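PDB 2Z4S: chromosomal replication initiator protein DnaA from Thermotoga maritima, which probably starts chromosome replication by assembling, in its ATP-bound form, on the replication origin, where it binds duplex DNA and builds the initiation complex. Local coordinates for residues S114-A119 / A258-P263; E266-I271 / N294-L299; I306-V311 / L327-F332. All coordinates share one frame; numbering follows the deposited sequence.

Interaction 1 (S114-A119 / A258-P263); sequences SFAYHA and AKLEPP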
# COMPACT_ATOMS: atom_id res chain seq x y z
N SER A 114 11.14 8.60 -1.10
CA SER A 114 10.96 9.81 -0.29
C SER A 114 9.77 10.68 -0.69
O SER A 114 8.90 10.96 0.13
CB SER A 114 12.24 10.66 -0.32
OG SER A 114 12.03 11.92 0.32
N PHE A 115 9.72 11.11 -1.95
CA PHE A 115 8.63 11.96 -2.36
C PHE A 115 7.30 11.33 -2.06
O PHE A 115 6.39 11.99 -1.55
CB PHE A 115 8.70 12.32 -3.83
CG PHE A 115 7.64 13.28 -4.25
CD1 PHE A 115 7.42 14.44 -3.51
CD2 PHE A 115 6.83 13.02 -5.34
CE1 PHE A 115 6.40 15.31 -3.83
CE2 PHE A 115 5.79 13.89 -5.68
CZ PHE A 115 5.58 15.04 -4.92
N ALA A 116 7.18 10.04 -2.37
CA ALA A 116 5.94 9.32 -2.11
C ALA A 116 5.62 9.44 -0.63
O ALA A 116 4.52 9.84 -0.23
CB ALA A 116 6.11 7.87 -2.50
N TYR A 117 6.62 9.12 0.19
CA TYR A 117 6.49 9.18 1.64
C TYR A 117 5.97 10.53 2.13
O TYR A 117 5.06 10.60 2.97
CB TYR A 117 7.86 8.90 2.28
CG TYR A 117 7.89 9.09 3.77
CD1 TYR A 117 7.43 8.09 4.63
CD2 TYR A 117 8.33 10.29 4.32
CE1 TYR A 117 7.41 8.29 6.00
CE2 TYR A 117 8.32 10.50 5.69
CZ TYR A 117 7.86 9.50 6.53
OH TYR A 117 7.84 9.72 7.89
N HIS A 118 6.55 11.62 1.62
CA HIS A 118 6.14 12.94 2.05
C HIS A 118 4.76 13.32 1.56
O HIS A 118 3.99 13.96 2.29
CB HIS A 118 7.17 13.98 1.61
CG HIS A 118 8.48 13.85 2.33
ND1 HIS A 118 8.65 14.27 3.63
CD2 HIS A 118 9.66 13.32 1.94
CE1 HIS A 118 9.89 13.99 4.01
NE2 HIS A 118 10.52 13.42 3.00
N ALA A 119 4.45 12.94 0.33
CA ALA A 119 3.14 13.23 -0.24
C ALA A 119 2.12 12.63 0.72
O ALA A 119 1.20 13.30 1.19
CB ALA A 119 3.01 12.60 -1.59
N ALA A 258 2.45 10.75 -6.90
CA ALA A 258 3.80 10.28 -6.56
C ALA A 258 4.15 8.91 -7.13
O ALA A 258 3.27 8.11 -7.45
CB ALA A 258 3.96 10.27 -5.06
N LYS A 259 5.44 8.63 -7.25
CA LYS A 259 5.93 7.35 -7.77
C LYS A 259 6.97 6.68 -6.85
O LYS A 259 7.93 7.32 -6.41
CB LYS A 259 6.57 7.56 -9.14
CG LYS A 259 7.26 6.33 -9.66
CD LYS A 259 8.11 6.64 -10.87
CE LYS A 259 8.74 5.37 -11.41
NZ LYS A 259 9.75 5.65 -12.46
N LEU A 260 6.78 5.40 -6.56
CA LEU A 260 7.72 4.66 -5.73
C LEU A 260 8.67 3.90 -6.65
O LEU A 260 8.26 3.42 -7.70
CB LEU A 260 6.98 3.67 -4.84
CG LEU A 260 6.18 4.24 -3.66
CD1 LEU A 260 5.23 3.20 -3.12
CD2 LEU A 260 7.12 4.65 -2.55
N GLU A 261 9.95 3.82 -6.29
CA GLU A 261 10.91 3.05 -7.08
C GLU A 261 11.68 2.16 -6.10
O GLU A 261 11.81 2.49 -4.92
CB GLU A 261 11.85 3.98 -7.87
CG GLU A 261 11.12 4.83 -8.93
CD GLU A 261 12.06 5.53 -9.93
OE1 GLU A 261 12.49 4.89 -10.93
OE2 GLU A 261 12.36 6.73 -9.74
N PRO A 262 12.20 1.01 -6.57
CA PRO A 262 12.93 0.12 -5.67
C PRO A 262 14.08 0.82 -4.95
O PRO A 262 14.72 1.72 -5.51
CB PRO A 262 13.39 -1.00 -6.60
CG PRO A 262 13.64 -0.28 -7.86
CD PRO A 262 12.44 0.64 -7.97
N PRO A 263 14.36 0.42 -3.70
CA PRO A 263 15.45 1.05 -2.95
C PRO A 263 16.81 0.48 -3.30
O PRO A 263 16.90 -0.60 -3.89
CB PRO A 263 15.05 0.79 -1.50
CG PRO A 263 14.41 -0.55 -1.57
CD PRO A 263 13.56 -0.46 -2.82

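Interaction 2 (E266-I271 / N294-L299); sequences ETRKSI and NVDDNL. With ADP (adenosine-5'-diphosphate), chain C.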
# COMPACT_ATOMS: atom_id res chain seq x y z
N GLU A 266 21.88 0.12 0.36
CA GLU A 266 21.95 0.77 1.66
C GLU A 266 20.58 0.89 2.29
O GLU A 266 20.36 0.44 3.41
CB GLU A 266 22.57 2.15 1.54
CG GLU A 266 22.46 2.95 2.82
CD GLU A 266 23.31 4.21 2.81
OE1 GLU A 266 23.16 5.04 3.73
OE2 GLU A 266 24.15 4.35 1.89
N THR A 267 19.65 1.49 1.55
CA THR A 267 18.29 1.67 2.05
C THR A 267 17.61 0.35 2.35
O THR A 267 16.89 0.21 3.35
CB THR A 267 17.46 2.47 1.06
OG1 THR A 267 18.24 3.56 0.57
CG2 THR A 267 16.23 3.04 1.75
N ARG A 268 17.82 -0.63 1.48
CA ARG A 268 17.21 -1.93 1.69
C ARG A 268 17.59 -2.45 3.07
O ARG A 268 16.72 -2.78 3.88
CB ARG A 268 17.69 -2.90 0.63
CG ARG A 268 16.65 -3.91 0.19
CD ARG A 268 17.26 -4.73 -0.91
NE ARG A 268 18.12 -3.87 -1.70
CZ ARG A 268 19.06 -4.31 -2.53
NH1 ARG A 268 19.25 -5.61 -2.68
NH2 ARG A 268 19.80 -3.45 -3.20
N LYS A 269 18.89 -2.49 3.35
CA LYS A 269 19.40 -2.97 4.63
C LYS A 269 18.71 -2.34 5.82
O LYS A 269 18.35 -3.04 6.77
CB LYS A 269 20.91 -2.76 4.73
CG LYS A 269 21.68 -3.63 3.74
CD LYS A 269 23.19 -3.61 3.94
CE LYS A 269 23.88 -4.37 2.80
NZ LYS A 269 25.37 -4.36 2.87
N SER A 270 18.51 -1.03 5.77
CA SER A 270 17.84 -0.34 6.86
C SER A 270 16.40 -0.83 6.92
O SER A 270 15.83 -0.98 8.00
CB SER A 270 17.87 1.17 6.64
OG SER A 270 19.18 1.62 6.41
N ILE A 271 15.80 -1.07 5.77
CA ILE A 271 14.43 -1.55 5.75
C ILE A 271 14.43 -2.93 6.38
O ILE A 271 13.57 -3.26 7.20
CB ILE A 271 13.88 -1.63 4.30
CG1 ILE A 271 13.69 -0.22 3.75
CG2 ILE A 271 12.57 -2.40 4.27
CD1 ILE A 271 13.23 -0.19 2.31
N ASN A 294 20.80 -9.58 -1.41
CA ASN A 294 20.47 -10.45 -2.52
C ASN A 294 19.00 -10.74 -2.76
O ASN A 294 18.64 -11.42 -3.71
CB ASN A 294 21.28 -11.74 -2.37
CG ASN A 294 22.75 -11.45 -2.19
OD1 ASN A 294 23.42 -10.96 -3.09
ND2 ASN A 294 23.27 -11.74 -1.00
N VAL A 295 18.14 -10.23 -1.89
CA VAL A 295 16.70 -10.38 -2.05
C VAL A 295 16.33 -8.94 -2.42
O VAL A 295 15.83 -8.16 -1.60
CB VAL A 295 16.05 -10.82 -0.74
CG1 VAL A 295 14.54 -10.87 -0.88
CG2 VAL A 295 16.57 -12.19 -0.36
N ASP A 296 16.62 -8.59 -3.67
CA ASP A 296 16.40 -7.25 -4.18
C ASP A 296 15.20 -7.04 -5.09
O ASP A 296 15.09 -5.98 -5.72
CB ASP A 296 17.65 -6.80 -4.92
CG ASP A 296 18.14 -7.84 -5.87
OD1 ASP A 296 17.34 -8.75 -6.17
OD2 ASP A 296 19.30 -7.76 -6.33
N ASP A 297 14.31 -8.02 -5.20
CA ASP A 297 13.13 -7.82 -6.03
C ASP A 297 12.32 -6.73 -5.36
O ASP A 297 12.59 -5.54 -5.50
CB ASP A 297 12.26 -9.06 -6.09
CG ASP A 297 13.00 -10.27 -6.55
OD1 ASP A 297 13.92 -10.12 -7.38
OD2 ASP A 297 12.65 -11.38 -6.08
N ASN A 298 11.32 -7.18 -4.60
CA ASN A 298 10.45 -6.27 -3.88
C ASN A 298 10.67 -6.47 -2.40
O ASN A 298 11.36 -7.39 -1.96
CB ASN A 298 8.99 -6.55 -4.21
CG ASN A 298 8.67 -8.01 -4.11
OD1 ASN A 298 9.08 -8.80 -4.95
ND2 ASN A 298 7.95 -8.38 -3.06
N LEU A 299 10.05 -5.59 -1.63
CA LEU A 299 10.20 -5.65 -0.21
C LEU A 299 9.26 -6.67 0.40
O LEU A 299 9.35 -6.96 1.59
CB LEU A 299 9.98 -4.26 0.37
CG LEU A 299 10.92 -3.20 -0.21
CD1 LEU A 299 10.64 -1.88 0.44
CD2 LEU A 299 12.36 -3.59 0.03
PB ADP C . 3.08 -3.11 -2.45
O1B ADP C . 3.11 -1.64 -2.36
O2B ADP C . 3.51 -3.53 -3.92
O3B ADP C . 1.61 -3.67 -2.12
PA ADP C . 3.84 -3.40 0.08
O1A ADP C . 3.82 -1.95 0.31
O2A ADP C . 2.41 -3.99 0.51
O3A ADP C . 4.15 -3.76 -1.47
O5' ADP C . 4.98 -4.14 0.91
C5' ADP C . 4.73 -3.81 2.23
C4' ADP C . 5.71 -4.46 3.17
O4' ADP C . 7.06 -4.09 2.83
C3' ADP C . 5.34 -3.98 4.56
O3' ADP C . 4.99 -5.06 5.42
C2' ADP C . 6.54 -3.19 5.05
O2' ADP C . 7.03 -3.73 6.30
C1' ADP C . 7.59 -3.30 3.91
N9 ADP C . 8.03 -1.98 3.42
C8 ADP C . 7.74 -1.41 2.21
N7 ADP C . 8.31 -0.25 2.11
C5 ADP C . 9.01 -0.01 3.24
C6 ADP C . 9.82 1.05 3.71
N6 ADP C . 10.05 2.16 2.92
N1 ADP C . 10.37 0.96 4.93
C2 ADP C . 10.17 -0.11 5.71
N3 ADP C . 9.41 -1.13 5.30
C4 ADP C . 8.82 -1.12 4.10

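Interaction 3 (I306-V311 / L327-F332); sequences IIKLLV and LLLKDF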
# COMPACT_ATOMS: atom_id res chain seq x y z
N ILE A 306 13.14 -12.75 5.71
CA ILE A 306 13.32 -12.38 7.11
C ILE A 306 12.33 -13.11 8.01
O ILE A 306 12.61 -13.37 9.17
CB ILE A 306 13.14 -10.87 7.32
CG1 ILE A 306 14.09 -10.12 6.40
CG2 ILE A 306 13.39 -10.51 8.77
CD1 ILE A 306 15.50 -10.63 6.43
N ILE A 307 11.16 -13.42 7.47
CA ILE A 307 10.17 -14.15 8.26
C ILE A 307 10.57 -15.61 8.22
O ILE A 307 10.62 -16.28 9.24
CB ILE A 307 8.76 -14.02 7.68
CG1 ILE A 307 8.28 -12.57 7.81
CG2 ILE A 307 7.82 -14.95 8.42
CD1 ILE A 307 8.38 -12.03 9.21
N LYS A 308 10.87 -16.08 7.01
CA LYS A 308 11.28 -17.46 6.78
C LYS A 308 12.30 -17.88 7.82
O LYS A 308 12.05 -18.78 8.62
CB LYS A 308 11.88 -17.60 5.37
CG LYS A 308 12.36 -18.99 5.01
CD LYS A 308 11.29 -19.82 4.32
CE LYS A 308 11.86 -21.18 3.97
NZ LYS A 308 13.21 -21.06 3.37
N LEU A 309 13.46 -17.23 7.82
CA LEU A 309 14.49 -17.56 8.78
C LEU A 309 13.92 -17.55 10.19
O LEU A 309 13.96 -18.56 10.88
CB LEU A 309 15.66 -16.57 8.69
CG LEU A 309 16.77 -17.02 7.74
CD1 LEU A 309 16.18 -17.49 6.42
CD2 LEU A 309 17.75 -15.88 7.53
N LEU A 310 13.36 -16.42 10.61
CA LEU A 310 12.79 -16.34 11.95
C LEU A 310 11.97 -17.59 12.31
O LEU A 310 12.06 -18.11 13.42
CB LEU A 310 11.95 -15.06 12.10
CG LEU A 310 12.76 -13.76 11.98
CD1 LEU A 310 11.97 -12.60 12.53
CD2 LEU A 310 14.06 -13.89 12.75
N VAL A 311 11.18 -18.07 11.35
CA VAL A 311 10.36 -19.27 11.55
C VAL A 311 11.28 -20.47 11.75
O VAL A 311 10.94 -21.40 12.48
CB VAL A 311 9.45 -19.52 10.33
CG1 VAL A 311 9.03 -20.98 10.28
CG2 VAL A 311 8.22 -18.63 10.41
N LEU A 327 20.59 -21.82 1.96
CA LEU A 327 19.81 -22.96 1.46
C LEU A 327 18.35 -22.67 1.72
O LEU A 327 17.50 -22.88 0.86
CB LEU A 327 20.21 -24.26 2.18
CG LEU A 327 19.28 -25.49 2.15
CD1 LEU A 327 19.18 -26.09 0.74
CD2 LEU A 327 19.80 -26.52 3.14
N LEU A 328 18.05 -22.20 2.93
CA LEU A 328 16.69 -21.86 3.30
C LEU A 328 16.12 -20.83 2.31
O LEU A 328 15.00 -21.00 1.81
CB LEU A 328 16.67 -21.29 4.71
CG LEU A 328 16.93 -22.28 5.86
CD1 LEU A 328 17.24 -21.52 7.15
CD2 LEU A 328 15.72 -23.17 6.04
N LEU A 329 16.89 -19.78 2.02
CA LEU A 329 16.46 -18.72 1.11
C LEU A 329 16.89 -18.95 -0.34
O LEU A 329 17.62 -18.14 -0.91
CB LEU A 329 17.03 -17.37 1.57
CG LEU A 329 16.73 -16.90 2.99
CD1 LEU A 329 17.34 -15.51 3.22
CD2 LEU A 329 15.22 -16.87 3.20
N LYS A 330 16.44 -20.05 -0.94
CA LYS A 330 16.82 -20.32 -2.33
C LYS A 330 15.77 -19.82 -3.31
O LYS A 330 16.08 -19.57 -4.47
CB LYS A 330 17.04 -21.82 -2.56
CG LYS A 330 18.43 -22.30 -2.21
CD LYS A 330 18.52 -23.79 -2.41
CE LYS A 330 19.90 -24.34 -2.09
NZ LYS A 330 19.96 -25.80 -2.42
N ASP A 331 14.55 -19.67 -2.83
CA ASP A 331 13.50 -19.20 -3.71
C ASP A 331 13.31 -17.70 -3.67
O ASP A 331 12.35 -17.17 -4.22
CB ASP A 331 12.20 -19.91 -3.35
CG ASP A 331 12.32 -21.40 -3.47
OD1 ASP A 331 12.58 -21.88 -4.59
OD2 ASP A 331 12.16 -22.09 -2.44
N PHE A 332 14.26 -17.01 -3.04
CA PHE A 332 14.20 -15.56 -2.94
C PHE A 332 15.35 -14.92 -3.70
O PHE A 332 15.35 -13.72 -3.95
CB PHE A 332 14.27 -15.13 -1.47
CG PHE A 332 13.15 -15.66 -0.63
CD1 PHE A 332 13.06 -17.01 -0.35
CD2 PHE A 332 12.20 -14.80 -0.10
CE1 PHE A 332 12.03 -17.50 0.46
CE2 PHE A 332 11.17 -15.29 0.71
CZ PHE A 332 11.08 -16.63 0.99

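Interaction 1 (S114-A119 / A258-P263)
Ala116 and Ala258 bring their backbones close together, with CA of Ala116 only 5.0 Å from CA of Ala258. Both methyl groups are directed at the opposing segment, yet they do not meet head-on: CB of Ala258 settles against the helix backbone, 3.7 Å from CA of Ala116. Two helix residues flank that methyl. Ala119, one turn further along, offers its CB at 4.3 Å from CB of Ala258, while the Phe115 ring approaches obliquely, CD2 being 4.0 Å from CB of Ala258. The ring can arrive there because chi1 of Phe115, -176°, carries CG opposite the backbone N and brings the ring's CD2–CE2 side to the methyl. CB of Ala116 turns instead to Leu260, lying 3.4 Å from CD2 of Leu260. Backbone hydrogen bonds from Ala258 and Leu260 to Tyr136 set the 258-263 segment beside strand 133-136, at the margin of the parallel sheet of the AAA+ ATPase core, consistent with the position that the fifth strand takes in the 5-1-4-3-2 order of such cores. The first turns of helix 114-125 pack here chiefly through the methyls of Ala116 and Ala119, whose small size allows the close backbone approach. Beyond Ala116, Leu260 also touches Asn113, an ADP-binding residue, Lys143 of the Walker A motif and Leu146 in the helix that starts there.

Interaction 2 (E266-I271 / N294-L299)
Ile271 and Leu299 meet at the adenine of the bound ADP, their side chains crossing at roughly a right angle with CD1 of Ile271 3.6 Å from CD1 of Leu299. Each also touches the nucleotide. Leu299 brings CD1 to 3.3 Å from N7 of ADP, and its CB lies near the ribose ring oxygen O4'. Ile271 reaches the six-membered part of the base: CG2 is 3.6 Å from N3 of ADP, while CG1 approaches N1. The two branches divide this work because chi1 of -70° sets CG1 beside the backbone N of Ile271 and CG2 opposite it. Were Ile271 replaced by alanine, CD1 of Leu299 would probably lose this apolar neighbour, and a gap would be likely to open beside the six-membered ring. Helix 265-279 and the turn leading into helix 299-315 belong to the helical lid of the AAA+ module, which here closes over a nucleotide also held by Val108 and Lys143 of the core. Further from the base, Arg268 bends at chi3, and its CD lies 3.8 Å from Val295 O. Its guanidinium lies alongside Asp296, the flat groups inclined by 38°. NH1 of Arg268 comes close to CB of Asp296 but stays 4.2 Å from OD2 of Asp296, an oxygen well off the guanidinium plane, so any attraction is probably one of charge alone. The turn is tied down by a salt bridge from Asp297 to Arg301 and by a backbone hydrogen bond between Leu299 and Gly140 of the phosphate-binding loop.

Interaction 3 (I306-V311 / L327-F332)
Leu309 faces Leu328 across a CA–CA separation of 7.3 Å, and Lys308 stands 7.8 Å from Leu329 by the same measure, so helix 299-315 lies close to the point where helix 322-328 ends and Leu329 departs from helical backbone angles. The apolar centre of the contact is Leu309 against Leu329. These side chains cross nearly perpendicularly, CD1 of Leu309 lying 3.4 Å from CD2 of Leu329 and almost as near its CG. The same CD1 of Leu309 reaches CB of Leu328 at 4.2 Å, and one methyl of Leu309 therefore bridges two consecutive residues of the other segment. Leu329 is also flanked by Lys308, which runs alongside it, the two side chains pointing opposite ways, with CG of Lys308 4.0 Å from CD2 of Leu329. Here the helical lid of the AAA+ region packs against residues that fall within the region assigned by prediction to domain IV, which binds duplex DNA; the contact is structural packing away from the nucleotide. The lysine chain starts with CG opposite its backbone N, chi1 179°, which lays its first carbons beside CD2 of Leu329; the position of the amino group further out is doubtful. The Phe332 ring turns one face to CD2 of Leu329, which stands 4.1 Å from the ring plane, displaced toward the rim. Val291 of helix 287-294 touches Leu329 as well, while Val287 of that helix borders Leu309.

Overall arrangement
Along the chain the three contacts come in series, and in space they step from the ATPase core out through the lid. The centre of interaction 1 lies about 12 Å from the centre of the chain, that of interaction 2 about 17 Å and that of interaction 3 about 23 Å. The centres of interactions 1 and 2 are about 15 Å apart and they touch where Pro263, leading into helix 265-279, packs on Ile271 and Leu299. The centres of interactions 2 and 3 are about 14 Å apart, joined by Val295 against Phe332 and by helix 299-315, which begins in one and continues in the other. Interactions 1 and 3 do not touch. This succession connects core, nucleotide pocket and the start of the region predicted as domain IV.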